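Local coordinates for protein probable aminotransferase (Pseudomonas aeruginosa, PDB 5YKR) that belongs to the class-III aminotransferases, a family of pyridoxal-phosphate enzymes, and carries its cofactor covalently bound, at residues V232-P237 / H378-G383; A309-F314 / N321-G326. One frame throughout, in Å; residues are numbered along the deposited sequence.

Contact 1. Residues V232-P237 / H378-G383; sequences VGMVPP and HVTRIG
With CG anti to its own carbonyl carbon (chi1 -72°) and every later bond extended, Met-234 becomes a straight rod that runs alongside Thr-380, the two side chains pointing opposite ways, and ends at Ile-382. Thr-380 sets OG1 beside the backbone N (chi1 -59°), which leaves CG2 anti to that N and facing the thioether. SD lies 3.8 Å from Thr-380 CG2. The same sulfur is 3.6 Å from Thr-380 O. The terminal CE rests 3.7 Å from Ile-382 CG1. An unbranched, flexible methionine suits this reach from a loop to a strand, while alternation along strand 378-382 presents Thr-380 and Ile-382 on the same side. The contact joins the loop between strand 220-225 and helix 241-251 to an outermost strand of the small antiparallel sheet, whose neighbour 385-389 also touches Met-234 through Arg-385 and Glu-387.

Polar linkage comes from one water, which donates to Met-234 O at 2.8 Å. It is also bonded to Thr-380 OG1 (2.7 Å) and to His-378 NE2. His-378 has a second partner, since ND1 bonds Met-391 O. Threonine is apt here because its methyl and hydroxyl serve both halves of the interface: a thioether seam, apolar at the methyls and with sulfur beside a strand carbonyl, and a water bridge that satisfies a loop carbonyl.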
ATOM      1  N   VAL A 232      -1.565   4.186 -21.901  1.00 14.09           N
ATOM      2  CA  VAL A 232      -1.168   3.589 -23.188  1.00 14.78           C
ATOM      3  C   VAL A 232      -1.012   4.716 -24.194  1.00 15.37           C
ATOM      4  O   VAL A 232      -1.613   4.721 -25.280  1.00 17.83           O
ATOM      5  CB  VAL A 232      -2.171   2.461 -23.600  1.00 13.89           C
ATOM      6  CG1 VAL A 232      -3.594   3.003 -23.808  1.00 14.79           C
ATOM      7  CG2 VAL A 232      -1.648   1.699 -24.782  1.00 15.51           C
ATOM      8  N   GLY A 233      -0.303   5.762 -23.778  1.00 14.64           N
ATOM      9  CA  GLY A 233      -0.616   7.059 -24.335  1.00 14.94           C
ATOM     10  C   GLY A 233      -2.013   7.485 -23.880  1.00 13.96           C
ATOM     11  O   GLY A 233      -2.631   6.836 -23.009  1.00 14.34           O
ATOM     12  N   MET A 234      -2.526   8.538 -24.481  1.00 14.19           N
ATOM     13  CA  MET A 234      -3.833   9.053 -24.098  1.00 12.58           C
ATOM     14  C   MET A 234      -4.929   8.658 -25.051  1.00 12.74           C
ATOM     15  O   MET A 234      -4.796   8.843 -26.235  1.00 14.44           O
ATOM     16  CB  MET A 234      -3.785  10.568 -24.000  1.00 13.88           C
ATOM     17  CG  MET A 234      -3.017  11.032 -22.800  1.00 14.43           C
ATOM     18  SD  MET A 234      -2.878  12.858 -22.770  1.00 14.38           S
ATOM     19  CE  MET A 234      -2.060  12.967 -21.221  1.00 15.65           C
ATOM     20  N   VAL A 235      -6.011   8.107 -24.517  1.00 12.41           N
ATOM     21  CA  VAL A 235      -7.178   7.708 -25.308  1.00 12.68           C
ATOM     22  C   VAL A 235      -8.379   8.502 -24.819  1.00 13.31           C
ATOM     23  O   VAL A 235      -8.966   8.218 -23.742  1.00 14.06           O
ATOM     24  CB  VAL A 235      -7.476   6.190 -25.234  1.00 12.53           C
ATOM     25  CG1 VAL A 235      -8.601   5.864 -26.222  1.00 13.45           C
ATOM     26  CG2 VAL A 235      -6.205   5.364 -25.474  1.00 13.05           C
ATOM     27  N   PRO A 236      -8.761   9.533 -25.572  1.00 13.91           N
ATOM     28  CA  PRO A 236      -9.936  10.271 -25.148  1.00 14.09           C
ATOM     29  C   PRO A 236     -11.231   9.492 -25.288  1.00 14.47           C
ATOM     30  O   PRO A 236     -11.354   8.643 -26.191  1.00 15.34           O
ATOM     31  CB  PRO A 236      -9.979  11.450 -26.162  1.00 16.94           C
ATOM     32  CG  PRO A 236      -8.652  11.490 -26.782  1.00 19.59           C
ATOM     33  CD  PRO A 236      -8.135  10.100 -26.771  1.00 16.20           C
ATOM     34  N   PRO A 237     -12.204   9.728 -24.425  1.00 13.76           N
ATOM     35  CA  PRO A 237     -13.536   9.176 -24.626  1.00 14.60           C
ATOM     36  C   PRO A 237     -14.189   9.821 -25.861  1.00 15.33           C
ATOM     37  O   PRO A 237     -14.048  11.021 -26.100  1.00 18.00           O
ATOM     38  CB  PRO A 237     -14.247   9.529 -23.315  1.00 15.09           C
ATOM     39  CG  PRO A 237     -13.611  10.803 -22.884  1.00 13.10           C
ATOM     40  CD  PRO A 237     -12.174  10.716 -23.316  1.00 13.71           C
ATOM     41  N   HIS A 378       0.958  12.495 -32.994  1.00 17.02           N
ATOM     42  CA  HIS A 378       0.054  13.556 -32.520  1.00 15.92           C
ATOM     43  C   HIS A 378       0.277  13.750 -31.032  1.00 15.47           C
ATOM     44  O   HIS A 378       0.853  12.881 -30.373  1.00 15.20           O
ATOM     45  CB  HIS A 378      -1.434  13.273 -32.799  1.00 16.55           C
ATOM     46  CG  HIS A 378      -1.993  12.158 -31.988  1.00 16.40           C
ATOM     47  ND1 HIS A 378      -1.771  10.834 -32.286  1.00 16.91           N
ATOM     48  CD2 HIS A 378      -2.682  12.190 -30.829  1.00 17.40           C
ATOM     49  CE1 HIS A 378      -2.313  10.091 -31.326  1.00 16.55           C
ATOM     50  NE2 HIS A 378      -2.892  10.893 -30.442  1.00 15.57           N
ATOM     51  N   VAL A 379      -0.212  14.873 -30.545  1.00 15.08           N
ATOM     52  CA  VAL A 379      -0.145  15.211 -29.139  1.00 15.20           C
ATOM     53  C   VAL A 379      -1.513  15.558 -28.603  1.00 13.61           C
ATOM     54  O   VAL A 379      -2.330  16.178 -29.285  1.00 16.71           O
ATOM     55  CB  VAL A 379       0.904  16.342 -28.877  1.00 15.73           C
ATOM     56  CG1 VAL A 379       0.526  17.711 -29.498  1.00 16.71           C
ATOM     57  CG2 VAL A 379       1.167  16.544 -27.397  1.00 16.91           C
ATOM     58  N   THR A 380      -1.722  15.158 -27.328  1.00 13.52           N
ATOM     59  CA  THR A 380      -2.976  15.355 -26.600  1.00 13.43           C
ATOM     60  C   THR A 380      -2.706  15.971 -25.228  1.00 13.60           C
ATOM     61  O   THR A 380      -1.688  15.696 -24.629  1.00 13.48           O
ATOM     62  CB  THR A 380      -3.698  14.005 -26.430  1.00 14.04           C
ATOM     63  OG1 THR A 380      -3.954  13.464 -27.738  1.00 15.05           O
ATOM     64  CG2 THR A 380      -5.011  14.127 -25.694  1.00 16.31           C
ATOM     65  N   ARG A 381      -3.635  16.796 -24.733  1.00 15.10           N
ATOM     66  CA  ARG A 381      -3.526  17.400 -23.393  1.00 13.83           C
ATOM     67  C   ARG A 381      -4.831  17.179 -22.627  1.00 14.94           C
ATOM     68  O   ARG A 381      -5.942  17.313 -23.167  1.00 15.76           O
ATOM     69  CB  ARG A 381      -3.214  18.898 -23.496  1.00 13.88           C
ATOM     70  CG  ARG A 381      -3.158  19.593 -22.130  1.00 14.26           C
ATOM     71  CD  ARG A 381      -2.652  21.006 -22.217  1.00 14.93           C
ATOM     72  NE  ARG A 381      -3.641  21.888 -22.829  1.00 15.67           N
ATOM     73  CZ  ARG A 381      -4.595  22.527 -22.174  1.00 15.10           C
ATOM     74  NH1 ARG A 381      -4.740  22.387 -20.840  1.00 16.59           N
ATOM     75  NH2 ARG A 381      -5.412  23.339 -22.851  1.00 19.03           N
ATOM     76  N   ILE A 382      -4.688  16.810 -21.352  1.00 14.29           N
ATOM     77  CA  ILE A 382      -5.783  16.813 -20.392  1.00 14.55           C
ATOM     78  C   ILE A 382      -5.334  17.669 -19.219  1.00 14.26           C
ATOM     79  O   ILE A 382      -4.566  17.236 -18.350  1.00 13.83           O
ATOM     80  CB  ILE A 382      -6.246  15.408 -19.944  1.00 15.81           C
ATOM     81  CG1 ILE A 382      -5.124  14.461 -19.677  1.00 15.43           C
ATOM     82  CG2 ILE A 382      -7.168  14.875 -20.988  1.00 20.26           C
ATOM     83  CD1 ILE A 382      -5.611  13.285 -18.850  1.00 19.98           C
ATOM     84  N   GLY A 383      -5.767  18.934 -19.250  1.00 13.57           N
ATOM     85  CA  GLY A 383      -5.384  19.852 -18.199  1.00 13.86           C
ATOM     86  C   GLY A 383      -3.884  20.077 -18.124  1.00 13.84           C
ATOM     87  O   GLY A 383      -3.293  20.602 -19.059  1.00 15.59           O
TER
HETATM   88  O   HOH W   1      -3.531  10.824 -27.720  1.00 16.06           O

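Contact 2. Residues A309-F314 / N321-G326; sequences AVLPHF and NHFGFG
Leu-311 packs against Phe-323 and Phe-325, which sit in a compact loop where an Asx turn at Asn-321 runs into a type I' beta turn from His-322 to Phe-325. From its CB, Leu-311 extends CG anti to the backbone N (chi1 -177°), pointing the fork of the side chain at the two rings. The CD1 branch sits over the face of Phe-323 in a CH-pi contact, 3.4 Å from the ring centroid and only 7° off the normal, so all six ring carbons lie at nearly equal range. The CD2 branch goes to the other phenylalanine and meets its rim, roughly level with the ring, 3.7 Å from Phe-325 CE1. A leucine suits this place because its two methyls can serve one ring by its face and another by its rim.

Two side-chain-to-backbone bonds brace the turn that carries the rings. Phe-323 N gives a nearly straight bond to Asn-321 OD1 (3.0 Å, 168°), although the donor stands well above the amide carbonyl plane, and Asn-321 CB packs on the Phe-323 face opposite Leu-311. Gly-324 N bonds His-322 ND1 at 2.9 Å; Gly-324 takes the third position of the type I' turn, with positive phi, a conformation that suits glycine.

Helix 139-154 flanks the cluster, with Met-152 on Leu-311 and Leu-149 on Phe-325. The site also belongs to the dimer interface: Tyr-43 of the second subunit bonds Leu-311 O, and Trp-49 of that subunit bonds Phe-325 O. Within the turn, the closing backbone bond from Phe-325 N to His-322 O is weak, at 3.5 Å.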
ATOM      1  N   ALA A 309     -25.400  -3.088   4.206  1.00 10.36           N
ATOM      2  CA  ALA A 309     -26.271  -4.235   4.374  1.00 10.44           C
ATOM      3  C   ALA A 309     -25.548  -5.551   4.193  1.00 11.32           C
ATOM      4  O   ALA A 309     -26.106  -6.592   4.572  1.00 13.23           O
ATOM      5  CB  ALA A 309     -27.435  -4.106   3.437  1.00 11.96           C
ATOM      6  N   VAL A 310     -24.355  -5.579   3.610  1.00 10.97           N
ATOM      7  CA  VAL A 310     -23.514  -6.774   3.576  1.00 12.37           C
ATOM      8  C   VAL A 310     -22.309  -6.699   4.495  1.00 11.86           C
ATOM      9  O   VAL A 310     -21.605  -7.712   4.672  1.00 14.94           O
ATOM     10  CB  VAL A 310     -23.083  -7.138   2.115  1.00 12.19           C
ATOM     11  CG1 VAL A 310     -24.296  -7.553   1.294  1.00 14.00           C
ATOM     12  CG2 VAL A 310     -22.294  -6.007   1.427  1.00 13.13           C
ATOM     13  N   LEU A 311     -22.007  -5.537   5.062  1.00 10.82           N
ATOM     14  CA  LEU A 311     -20.900  -5.331   6.010  1.00 11.60           C
ATOM     15  C   LEU A 311     -21.407  -4.281   7.005  1.00 10.77           C
ATOM     16  O   LEU A 311     -21.173  -3.070   6.881  1.00 10.43           O
ATOM     17  CB  LEU A 311     -19.637  -4.899   5.302  1.00 12.20           C
ATOM     18  CG  LEU A 311     -18.432  -4.739   6.215  1.00 14.06           C
ATOM     19  CD1 LEU A 311     -18.154  -5.965   7.062  1.00 18.58           C
ATOM     20  CD2 LEU A 311     -17.235  -4.356   5.363  1.00 16.66           C
ATOM     21  N   PRO A 312     -22.135  -4.732   8.025  1.00 10.97           N
ATOM     22  CA  PRO A 312     -22.757  -3.783   8.935  1.00  9.61           C
ATOM     23  C   PRO A 312     -21.753  -3.016   9.803  1.00  9.40           C
ATOM     24  O   PRO A 312     -20.627  -3.452  10.050  1.00 11.87           O
ATOM     25  CB  PRO A 312     -23.584  -4.662   9.842  1.00 10.90           C
ATOM     26  CG  PRO A 312     -23.888  -5.878   9.059  1.00 12.32           C
ATOM     27  CD  PRO A 312     -22.641  -6.114   8.230  1.00 11.60           C
ATOM     28  N   HIS A 313     -22.192  -1.829  10.212  1.00 10.27           N
ATOM     29  CA  HIS A 313     -21.407  -1.073  11.195  1.00 10.09           C
ATOM     30  C   HIS A 313     -21.138  -1.959  12.414  1.00 10.78           C
ATOM     31  O   HIS A 313     -21.975  -2.755  12.853  1.00 11.14           O
ATOM     32  CB  HIS A 313     -22.186   0.191  11.596  1.00  9.64           C
ATOM     33  CG  HIS A 313     -22.285   1.150  10.472  1.00  9.71           C
ATOM     34  ND1 HIS A 313     -21.201   1.884  10.032  1.00  9.85           N
ATOM     35  CD2 HIS A 313     -23.326   1.425   9.632  1.00  9.79           C
ATOM     36  CE1 HIS A 313     -21.578   2.608   8.993  1.00  9.63           C
ATOM     37  NE2 HIS A 313     -22.851   2.326   8.709  1.00 10.13           N
ATOM     38  N   PHE A 314     -19.931  -1.830  12.936  1.00 10.69           N
ATOM     39  CA  PHE A 314     -19.465  -2.772  13.986  1.00 11.75           C
ATOM     40  C   PHE A 314     -20.260  -2.572  15.255  1.00 12.75           C
ATOM     41  O   PHE A 314     -20.541  -1.434  15.654  1.00 15.47           O
ATOM     42  CB  PHE A 314     -17.971  -2.521  14.240  1.00 12.71           C
ATOM     43  CG  PHE A 314     -17.243  -3.645  14.885  1.00 13.08           C
ATOM     44  CD1 PHE A 314     -16.879  -4.780  14.140  1.00 13.60           C
ATOM     45  CD2 PHE A 314     -16.913  -3.579  16.202  1.00 14.41           C
ATOM     46  CE1 PHE A 314     -16.172  -5.801  14.719  1.00 14.02           C
ATOM     47  CE2 PHE A 314     -16.206  -4.605  16.821  1.00 14.31           C
ATOM     48  CZ  PHE A 314     -15.831  -5.708  16.083  1.00 13.17           C
ATOM     49  N   ASN A 321     -12.654  -8.265  13.130  1.00 15.16           N
ATOM     50  CA  ASN A 321     -12.359  -8.803  11.799  1.00 14.58           C
ATOM     51  C   ASN A 321     -11.963  -7.655  10.876  1.00 13.75           C
ATOM     52  O   ASN A 321     -12.576  -6.610  10.889  1.00 15.50           O
ATOM     53  CB  ASN A 321     -13.584  -9.514  11.198  1.00 13.45           C
ATOM     54  CG  ASN A 321     -13.242 -10.556  10.160  1.00 13.82           C
ATOM     55  OD1 ASN A 321     -12.186 -10.500   9.540  1.00 14.80           O
ATOM     56  ND2 ASN A 321     -14.163 -11.514   9.964  1.00 13.84           N
ATOM     57  N   HIS A 322     -10.947  -7.912  10.040  1.00 11.83           N
ATOM     58  CA  HIS A 322     -10.562  -7.003   8.979  1.00 11.49           C
ATOM     59  C   HIS A 322     -11.503  -7.089   7.782  1.00 10.58           C
ATOM     60  O   HIS A 322     -11.569  -6.152   6.984  1.00 11.82           O
ATOM     61  CB  HIS A 322      -9.132  -7.317   8.517  1.00 12.34           C
ATOM     62  CG  HIS A 322      -8.855  -8.781   8.357  1.00 12.93           C
ATOM     63  ND1 HIS A 322      -9.169  -9.478   7.206  1.00 12.03           N
ATOM     64  CD2 HIS A 322      -8.341  -9.676   9.228  1.00 13.23           C
ATOM     65  CE1 HIS A 322      -8.835 -10.746   7.384  1.00 13.66           C
ATOM     66  NE2 HIS A 322      -8.350 -10.891   8.609  1.00 13.68           N
ATOM     67  N   PHE A 323     -12.172  -8.236   7.620  1.00 10.30           N
ATOM     68  CA  PHE A 323     -13.095  -8.453   6.482  1.00 10.21           C
ATOM     69  C   PHE A 323     -12.378  -8.461   5.106  1.00  9.66           C
ATOM     70  O   PHE A 323     -13.001  -8.308   4.075  1.00 10.96           O
ATOM     71  CB  PHE A 323     -14.275  -7.460   6.482  1.00 11.11           C
ATOM     72  CG  PHE A 323     -14.995  -7.405   7.805  1.00 11.07           C
ATOM     73  CD1 PHE A 323     -15.818  -8.452   8.217  1.00 12.80           C
ATOM     74  CD2 PHE A 323     -14.913  -6.272   8.597  1.00 11.88           C
ATOM     75  CE1 PHE A 323     -16.519  -8.395   9.404  1.00 13.41           C
ATOM     76  CE2 PHE A 323     -15.603  -6.225   9.781  1.00 12.92           C
ATOM     77  CZ  PHE A 323     -16.393  -7.291  10.210  1.00 13.64           C
ATOM     78  N   GLY A 324     -11.072  -8.688   5.100  1.00 10.17           N
ATOM     79  CA  GLY A 324     -10.328  -8.863   3.858  1.00  9.82           C
ATOM     80  C   GLY A 324      -9.727  -7.605   3.252  1.00  9.91           C
ATOM     81  O   GLY A 324      -9.126  -7.672   2.172  1.00 10.40           O
ATOM     82  N   PHE A 325      -9.935  -6.439   3.906  1.00  9.63           N
ATOM     83  CA  PHE A 325      -9.417  -5.198   3.315  1.00  9.88           C
ATOM     84  C   PHE A 325      -9.088  -4.244   4.479  1.00  9.75           C
ATOM     85  O   PHE A 325      -9.218  -4.579   5.647  1.00  9.96           O
ATOM     86  CB  PHE A 325     -10.412  -4.578   2.302  1.00 10.32           C
ATOM     87  CG  PHE A 325     -11.692  -4.041   2.881  1.00  9.89           C
ATOM     88  CD1 PHE A 325     -12.679  -4.885   3.354  1.00 11.01           C
ATOM     89  CD2 PHE A 325     -11.913  -2.663   2.919  1.00 10.63           C
ATOM     90  CE1 PHE A 325     -13.846  -4.374   3.870  1.00 10.83           C
ATOM     91  CE2 PHE A 325     -13.088  -2.136   3.425  1.00 11.15           C
ATOM     92  CZ  PHE A 325     -14.047  -2.992   3.926  1.00 11.41           C
ATOM     93  N   GLY A 326      -8.683  -3.042   4.123  1.00 10.75           N
ATOM     94  CA  GLY A 326      -8.068  -2.058   5.026  1.00  9.79           C
ATOM     95  C   GLY A 326      -6.630  -2.379   5.079  1.00 13.07           C
ATOM     96  O   GLY A 326      -6.206  -3.328   4.396  1.00 17.38           O
TER

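Overall arrangement
The two contacts lie on opposite sides of the chain's centre, their own centres about 38 Å apart, and share no helix or strand. Contact 1 is the more central, its centre about 13 Å from that of the chain, yet only partly buried; it ties together segments 141 residues apart and involves no other subunit. The centre of contact 2 is about 28 Å from the chain's centre, but its main residues are largely buried at the subunit interface, and its segments are only 7 residues apart. Their chemistry follows these places: a thioether and a bridging water link loop to strand in contact 1, whereas aliphatic-aromatic packing lines a local loop that meets the second subunit in contact 2.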